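Local coordinates for protein porin (Rhodobacter blasticus, PDB 3PRN) that forms trimeric outer-membrane channels through which small hydrophilic solutes up to about 0.6 kDa diffuse passively, at residues A[153-156]-A[157-161]; A[213-217]-A[218-222]; A[229-233]-A[234-238]; A[271-274]-A[275-279]. The protein carries 1 engineered substitution. All coordinates share one frame; numbering follows the deposited sequence.

Contact 1. Residues A[153-156]-A[157-161]; sequences QTVD and SSLVT
An Asx turn between Asp156 and Ser158 shapes the loop that leads from strand 142-150 to strand 163-171. The Asp156 carboxylate leans forward over the backbone that follows it, its CG anti to the backbone N (chi1 -157°), which brings OD1 within range of two donors of one serine. OD1 accepts an almost straight bond from Ser158 N at 3.2 Å (167°) and another from Ser158 OG at 3.0 Å. Both arrive on the anti side of the oxygen, but from opposite faces of the carboxylate plane, so OD1 is held between them. With an alanine here, Ser158 N and OG would probably lose their common acceptor and the hydroxyl would be set free to turn. The chain reversal is closed by Leu159 N, which donates to Asp156 O at 2.9 Å from above the carbonyl plane. Leu159 folds back so that its CD1 lies 3.4 Å from Asp156 CB, a tight approach. Behind it, Val155 CG1 meets Leu159 CB at 3.9 Å, the two side chains crossing at about a right angle, and Val160 CG1 at 3.8 Å. A neighbouring subunit borders the turn: Glu23 OE2 of that chain accepts from Ser157 N, and its Ile27 O accepts from Gln153 NE2. The arrangement is a local Asx turn in a barrel loop that takes part in the porin trimer interface.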
# COMPACT_ATOMS: atom_id res chain seq x y z
N GLN A 153 6.35 -24.18 -2.18
CA GLN A 153 5.26 -25.12 -2.30
C GLN A 153 4.94 -25.61 -3.69
O GLN A 153 4.17 -26.57 -3.83
CB GLN A 153 3.97 -24.54 -1.64
CG GLN A 153 3.27 -23.52 -2.58
CD GLN A 153 1.80 -23.35 -2.18
OE1 GLN A 153 1.19 -24.26 -1.60
NE2 GLN A 153 1.22 -22.20 -2.50
N THR A 154 5.41 -25.01 -4.75
CA THR A 154 5.03 -25.45 -6.08
C THR A 154 5.96 -26.61 -6.52
O THR A 154 5.56 -27.39 -7.38
CB THR A 154 5.17 -24.33 -7.13
OG1 THR A 154 6.54 -23.95 -7.09
CG2 THR A 154 4.32 -23.11 -6.79
N VAL A 155 7.12 -26.71 -5.95
CA VAL A 155 8.10 -27.74 -6.40
C VAL A 155 7.86 -29.03 -5.65
O VAL A 155 7.42 -29.01 -4.47
CB VAL A 155 9.51 -27.19 -6.11
CG1 VAL A 155 10.52 -28.30 -6.02
CG2 VAL A 155 9.86 -26.14 -7.16
N ASP A 156 8.09 -30.18 -6.26
CA ASP A 156 7.89 -31.44 -5.58
C ASP A 156 8.42 -31.45 -4.15
O ASP A 156 9.56 -31.10 -3.84
CB ASP A 156 8.70 -32.54 -6.34
CG ASP A 156 8.02 -33.86 -5.99
OD1 ASP A 156 8.38 -34.49 -4.92
OD2 ASP A 156 7.06 -34.29 -6.72
N SER A 157 7.61 -31.93 -3.25
CA SER A 157 7.85 -31.98 -1.83
C SER A 157 9.14 -32.62 -1.37
O SER A 157 9.75 -32.22 -0.36
CB SER A 157 6.65 -32.78 -1.25
OG SER A 157 6.51 -32.47 0.10
N SER A 158 9.62 -33.65 -2.07
CA SER A 158 10.89 -34.29 -1.65
C SER A 158 12.09 -33.53 -2.16
O SER A 158 13.26 -33.84 -1.83
CB SER A 158 10.87 -35.73 -2.20
OG SER A 158 10.87 -35.59 -3.64
N LEU A 159 11.90 -32.49 -2.97
CA LEU A 159 13.04 -31.72 -3.46
C LEU A 159 13.35 -30.50 -2.62
O LEU A 159 14.28 -29.73 -2.96
CB LEU A 159 12.75 -31.32 -4.92
CG LEU A 159 12.59 -32.54 -5.86
CD1 LEU A 159 12.01 -32.15 -7.20
CD2 LEU A 159 13.95 -33.21 -6.05
N VAL A 160 12.57 -30.20 -1.57
CA VAL A 160 12.84 -28.98 -0.76
C VAL A 160 12.87 -29.34 0.70
O VAL A 160 12.32 -30.37 1.12
CB VAL A 160 11.80 -27.86 -1.04
CG1 VAL A 160 11.88 -27.46 -2.52
CG2 VAL A 160 10.39 -28.27 -0.74
N THR A 161 13.49 -28.56 1.54
CA THR A 161 13.52 -28.88 2.96
C THR A 161 12.41 -28.09 3.66
O THR A 161 12.45 -26.87 3.60
CB THR A 161 14.87 -28.41 3.56
OG1 THR A 161 15.91 -28.98 2.75
CG2 THR A 161 15.02 -28.74 5.01

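Contact 2. Residues A[213-217]-A[218-222]; sequences YDNGL and STAGD
Asn215 reaches across its loop with ND2 to Gly221 O, a 2.9 Å bond that meets the carbonyl almost end-on (C=O...N 171°) and leaves the oxygen slightly tilted from the asparagine's amide plane. The backbone of Asn215 adds a second tie, its O accepting from Ser218 N at 3.1 Å, while its CB rests against Ser218 CB. Since CG stands anti to the carbonyl carbon (chi1 -67°), the amide turns inward to the loop. Cut back to alanine, this position would probably leave Gly221 O and Gln223 OE1 without the amide N-H donors that now join them, while the CB contact with Ser218 would stay. The amide has outer partners too: ND2 also donates to Gln223 OE1. Two side chains fix the backbone around it. Asp214 OD1 takes Gly216 N at 2.8 Å in an Asx turn, and Ser218 OG takes Ala220 N at 3.0 Å in an ST turn, the same hydroxyl also bonding Gln111 O. At the loop's base the carboxylates of Asp214 and Asp222 stand close, OD1 to OD1 4.0 Å, with planes 46° apart. Water 1 donates to both oxygens, at 3.0 Å to Asp214 OD1 and 2.6 Å to Asp222 OD1, and probably eases their repulsion; the proximity might raise the proton affinity of one acid. The whole is a compact strand-to-strand connection of the porin barrel, made of a type II' turn from Asn215 to Ser218 running into a type I turn from Ser218 to Gly221.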
# COMPACT_ATOMS: atom_id res chain seq x y z
N TYR A 213 19.30 -22.36 25.01
CA TYR A 213 19.04 -22.78 23.64
C TYR A 213 20.09 -23.78 23.13
O TYR A 213 21.30 -23.63 23.43
CB TYR A 213 19.22 -21.56 22.67
CG TYR A 213 18.21 -20.47 23.01
CD1 TYR A 213 16.90 -20.55 22.49
CD2 TYR A 213 18.54 -19.44 23.81
CE1 TYR A 213 15.97 -19.57 22.83
CE2 TYR A 213 17.63 -18.46 24.15
CZ TYR A 213 16.33 -18.54 23.66
OH TYR A 213 15.47 -17.55 24.02
N ASP A 214 19.65 -24.58 22.20
CA ASP A 214 20.48 -25.35 21.32
C ASP A 214 20.29 -24.65 19.95
O ASP A 214 19.15 -24.66 19.46
CB ASP A 214 20.02 -26.78 21.22
CG ASP A 214 20.85 -27.58 20.23
OD1 ASP A 214 21.36 -27.09 19.20
OD2 ASP A 214 21.00 -28.80 20.53
N ASN A 215 21.31 -24.02 19.44
CA ASN A 215 21.32 -23.21 18.27
C ASN A 215 21.60 -23.96 17.00
O ASN A 215 21.87 -23.37 15.97
CB ASN A 215 22.21 -21.96 18.40
CG ASN A 215 21.63 -21.00 19.41
OD1 ASN A 215 20.46 -20.56 19.31
ND2 ASN A 215 22.40 -20.52 20.39
N GLY A 216 21.44 -25.29 17.04
CA GLY A 216 21.60 -26.10 15.84
C GLY A 216 22.92 -25.92 15.11
O GLY A 216 23.96 -26.10 15.75
N LEU A 217 22.94 -25.61 13.83
CA LEU A 217 24.19 -25.49 13.09
C LEU A 217 24.83 -24.12 13.27
O LEU A 217 25.89 -23.88 12.69
CB LEU A 217 23.99 -25.80 11.59
CG LEU A 217 23.54 -27.21 11.21
CD1 LEU A 217 23.34 -27.39 9.69
CD2 LEU A 217 24.51 -28.28 11.68
N SER A 218 24.25 -23.19 14.03
CA SER A 218 24.89 -21.90 14.20
C SER A 218 26.30 -22.01 14.79
O SER A 218 26.54 -22.87 15.69
CB SER A 218 24.03 -21.08 15.16
OG SER A 218 24.74 -19.98 15.68
N THR A 219 27.23 -21.11 14.49
CA THR A 219 28.54 -21.19 15.14
C THR A 219 28.48 -20.80 16.60
O THR A 219 29.50 -21.03 17.30
CB THR A 219 29.64 -20.30 14.51
OG1 THR A 219 29.24 -18.92 14.68
CG2 THR A 219 29.79 -20.63 13.02
N ALA A 220 27.36 -20.31 17.10
CA ALA A 220 27.33 -19.88 18.50
C ALA A 220 27.33 -21.08 19.45
O ALA A 220 27.81 -20.98 20.57
CB ALA A 220 26.05 -19.03 18.72
N GLY A 221 26.81 -22.22 19.00
CA GLY A 221 26.69 -23.41 19.84
C GLY A 221 25.57 -23.16 20.86
O GLY A 221 24.70 -22.26 20.68
N ASP A 222 25.53 -23.89 21.96
CA ASP A 222 24.54 -23.73 22.99
C ASP A 222 24.67 -22.38 23.68
O ASP A 222 25.72 -21.72 23.66
CB ASP A 222 24.57 -24.87 23.99
CG ASP A 222 24.24 -26.21 23.32
OD1 ASP A 222 24.05 -26.33 22.09
OD2 ASP A 222 24.16 -27.21 24.09
O HOH W 1 23.94 -25.66 19.61

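Contact 3. Residues A[229-233]-A[234-238]; sequences NYAFG and ATTVR
Strands 229-232 and 235-238 pair as an antiparallel beta hairpin in the wall of the 16-stranded porin barrel, joined by a type II' turn from Phe232 to Thr235. Tyr230 and Val237 form one hydrogen-bonded pair, with Tyr230 N to Val237 O at 2.9 Å and Val237 N to Tyr230 O at 2.8 Å. Nearer the turn, Phe232 N meets Thr235 O at 2.8 Å, whereas the return bond from Thr235 N to Phe232 O stretches to 3.3 Å, its donor well above the carbonyl plane. Gly233, with positive phi, takes the first corner. Tyr230, Phe232, Thr235 and Val237 share one face of the hairpin, and Val237 touches a bound detergent molecule there, consistent with a membrane-facing surface. Tyr230 CD2 lies over one face of the Phe232 ring, offset toward its rim. On the other face, Asn229 and Arg238 run side by side, pointing the same way, with amide and guanidinium planes 61° apart. Thr236 CG2 lies over one face of the guanidinium, and NE makes a salt bridge to Asp258 OD2 on the next strand. Arg238 NH1 donates in the guanidinium plane to water 2 at 3.0 Å, and that water lies 3.1 Å from Asn229 OD1.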
# COMPACT_ATOMS: atom_id res chain seq x y z
N ASN A 229 13.91 -8.05 35.38
CA ASN A 229 13.38 -6.70 35.21
C ASN A 229 12.61 -6.33 36.50
O ASN A 229 12.13 -7.22 37.21
CB ASN A 229 12.50 -6.50 34.00
CG ASN A 229 11.47 -7.60 33.89
OD1 ASN A 229 11.64 -8.49 33.03
ND2 ASN A 229 10.46 -7.59 34.76
N TYR A 230 12.56 -5.04 36.73
CA TYR A 230 11.89 -4.55 37.93
C TYR A 230 11.19 -3.23 37.66
O TYR A 230 11.81 -2.31 37.13
CB TYR A 230 13.01 -4.41 38.98
CG TYR A 230 12.44 -4.33 40.38
CD1 TYR A 230 12.10 -5.50 41.06
CD2 TYR A 230 12.23 -3.10 40.98
CE1 TYR A 230 11.58 -5.44 42.34
CE2 TYR A 230 11.70 -3.03 42.27
CZ TYR A 230 11.38 -4.20 42.93
OH TYR A 230 10.86 -4.13 44.22
N ALA A 231 9.92 -3.15 38.07
CA ALA A 231 9.12 -1.94 37.86
C ALA A 231 8.96 -1.11 39.12
O ALA A 231 8.56 -1.63 40.16
CB ALA A 231 7.75 -2.37 37.34
N PHE A 232 9.28 0.15 39.04
CA PHE A 232 9.18 1.16 40.07
C PHE A 232 8.14 2.20 39.57
O PHE A 232 8.56 3.23 39.01
CB PHE A 232 10.48 1.95 40.19
CG PHE A 232 11.71 1.22 40.55
CD1 PHE A 232 11.88 0.73 41.86
CD2 PHE A 232 12.74 1.05 39.63
CE1 PHE A 232 13.04 0.07 42.23
CE2 PHE A 232 13.90 0.37 40.00
CZ PHE A 232 14.05 -0.12 41.30
N GLY A 233 6.86 1.93 39.76
CA GLY A 233 5.88 2.95 39.27
C GLY A 233 5.85 2.96 37.75
O GLY A 233 5.51 1.89 37.19
N ALA A 234 6.15 4.06 37.07
CA ALA A 234 6.08 4.04 35.60
C ALA A 234 7.39 3.59 34.94
O ALA A 234 7.52 3.50 33.70
CB ALA A 234 5.75 5.44 35.07
N THR A 235 8.44 3.43 35.75
CA THR A 235 9.75 3.09 35.23
C THR A 235 10.08 1.61 35.37
O THR A 235 9.86 1.03 36.44
CB THR A 235 10.81 3.89 36.00
OG1 THR A 235 10.56 5.29 35.82
CG2 THR A 235 12.22 3.56 35.52
N THR A 236 10.60 0.99 34.32
CA THR A 236 10.98 -0.41 34.38
C THR A 236 12.50 -0.48 34.12
O THR A 236 13.04 0.16 33.23
CB THR A 236 10.25 -1.33 33.43
OG1 THR A 236 8.86 -1.27 33.67
CG2 THR A 236 10.69 -2.79 33.48
N VAL A 237 13.19 -1.28 34.93
CA VAL A 237 14.65 -1.41 34.71
C VAL A 237 14.88 -2.83 34.26
O VAL A 237 14.26 -3.75 34.78
CB VAL A 237 15.42 -0.92 35.92
CG1 VAL A 237 15.38 -1.88 37.08
CG2 VAL A 237 16.85 -0.57 35.50
N ARG A 238 15.72 -3.05 33.23
CA ARG A 238 15.96 -4.40 32.71
C ARG A 238 17.46 -4.71 32.60
O ARG A 238 18.25 -3.81 32.35
CB ARG A 238 15.47 -4.42 31.21
CG ARG A 238 13.97 -4.20 31.10
CD ARG A 238 13.51 -4.19 29.64
NE ARG A 238 12.09 -3.89 29.55
CZ ARG A 238 11.11 -4.75 29.78
NH1 ARG A 238 11.37 -6.01 30.10
NH2 ARG A 238 9.84 -4.38 29.67
O HOH W 2 13.62 -7.92 30.72
O HOH W 3 8.65 6.05 37.94

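Contact 4. Residues A[271-274]-A[275-279]; sequences VQSG and FANET
Gly274 closes a tight backbone loop at both of its polar atoms: its N donates to Glu278 O at 2.9 Å, in the plane of the Glu278 carbonyl, and its O receives Asn277 N at 3.3 Å from far above Gly274's own carbonyl plane. The latter bond spans a type I turn from Gly274 to Asn277. Beyond it, Ser273 and Thr279 face each other as a non-hydrogen-bonded pair, with Glu278 O also drawing a CA-H...O contact from Ser273 CA at 3.2 Å. The Glu278 side chain curls back under the turn. A bend at chi2 (97°) brings OE1 to Ala276 N, a 2.9 Å bond that arrives 39° out of the carboxylate plane. The same oxygen sits 3.1 Å from Gly274 CA, where a beta carbon would collide with it. Asn277, the last residue of the turn, takes positive phi (64°), so the connection from strand 265-273 to strand 279-288 is a type I turn with a G1-type bulge, a common short hairpin link, here joining the last two strands of the porin barrel. The CB of Phe275 points away from residues 271-274, though it stays 3.7 Å from Gly274 C, and the side chain packs on Ala252 and on Ser242 and Ile244 of strand 235-244. Gln272 OE1 is hydrogen-bonded to Tyr240 OH, while its NE2 donates to Ser105 OG. Thr279 OG1 bonds Glu16 OE1, and its CG2 lies 4.1 Å from Gln272 O.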
# COMPACT_ATOMS: atom_id res chain seq x y z
N VAL A 271 21.96 0.05 26.84
CA VAL A 271 23.40 0.05 26.52
C VAL A 271 23.72 -1.45 26.55
O VAL A 271 23.36 -2.15 27.51
CB VAL A 271 24.17 0.96 27.44
CG1 VAL A 271 24.27 0.37 28.84
CG2 VAL A 271 25.55 1.32 26.90
N GLN A 272 24.29 -2.01 25.50
CA GLN A 272 24.53 -3.43 25.43
C GLN A 272 25.90 -3.76 24.87
O GLN A 272 26.49 -3.00 24.11
CB GLN A 272 23.44 -4.09 24.54
CG GLN A 272 22.03 -3.88 25.07
CD GLN A 272 20.98 -4.53 24.20
OE1 GLN A 272 21.04 -5.72 23.87
NE2 GLN A 272 19.99 -3.75 23.74
N SER A 273 26.41 -4.92 25.24
CA SER A 273 27.75 -5.36 24.79
C SER A 273 27.64 -6.78 24.25
O SER A 273 27.09 -7.65 24.96
CB SER A 273 28.69 -5.22 26.01
OG SER A 273 30.02 -5.48 25.64
N GLY A 274 28.11 -7.04 23.03
CA GLY A 274 27.98 -8.28 22.36
C GLY A 274 28.99 -9.38 22.61
O GLY A 274 29.92 -9.21 23.40
N PHE A 275 28.83 -10.50 21.92
CA PHE A 275 29.74 -11.64 22.06
C PHE A 275 31.13 -11.37 21.42
O PHE A 275 32.09 -12.06 21.78
CB PHE A 275 29.16 -12.91 21.44
CG PHE A 275 27.82 -13.28 22.04
CD1 PHE A 275 27.72 -13.75 23.31
CD2 PHE A 275 26.66 -13.13 21.24
CE1 PHE A 275 26.50 -14.15 23.86
CE2 PHE A 275 25.44 -13.48 21.80
CZ PHE A 275 25.34 -13.99 23.10
N ALA A 276 31.22 -10.38 20.55
CA ALA A 276 32.49 -10.00 19.93
C ALA A 276 32.89 -8.61 20.39
O ALA A 276 33.50 -7.83 19.67
CB ALA A 276 32.36 -10.02 18.40
N ASN A 277 32.50 -8.27 21.62
CA ASN A 277 32.78 -6.97 22.16
C ASN A 277 32.13 -5.78 21.46
O ASN A 277 32.57 -4.64 21.77
CB ASN A 277 34.33 -6.74 22.06
CG ASN A 277 34.79 -6.07 23.35
OD1 ASN A 277 34.13 -6.26 24.39
ND2 ASN A 277 35.84 -5.29 23.36
N GLU A 278 31.15 -5.92 20.59
CA GLU A 278 30.49 -4.76 20.00
C GLU A 278 29.76 -3.98 21.10
O GLU A 278 29.16 -4.57 22.02
CB GLU A 278 29.29 -5.22 19.13
CG GLU A 278 29.63 -6.32 18.14
CD GLU A 278 29.26 -7.69 18.69
OE1 GLU A 278 29.73 -8.05 19.83
OE2 GLU A 278 28.49 -8.46 18.01
N THR A 279 29.78 -2.67 21.03
CA THR A 279 29.03 -1.83 21.98
C THR A 279 27.91 -1.11 21.19
O THR A 279 28.12 -0.53 20.15
CB THR A 279 29.94 -0.79 22.63
OG1 THR A 279 31.04 -1.44 23.24
CG2 THR A 279 29.22 0.02 23.70

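In the fold
All four contacts are turns or loops joining consecutive strands of one barrel, met in series along the chain and without touching one another. Contacts 2 and 4 come closest, nearest atoms about 6 Å apart and centres 19 Å; both have neighbours among residues 107-112 of the long connection after strand 78-83. Contact 3 lies at the other barrel end from these, its centre 23 Å from that of contact 4 and 32 Å from that of contact 2. Contacts 1 and 3 are on opposite sides of the chain's centre, 49 Å between centres. Contact 1 meets another subunit, contact 3 a detergent. The bound magnesium is about 13 Å from the Gln272 side chain of contact 4.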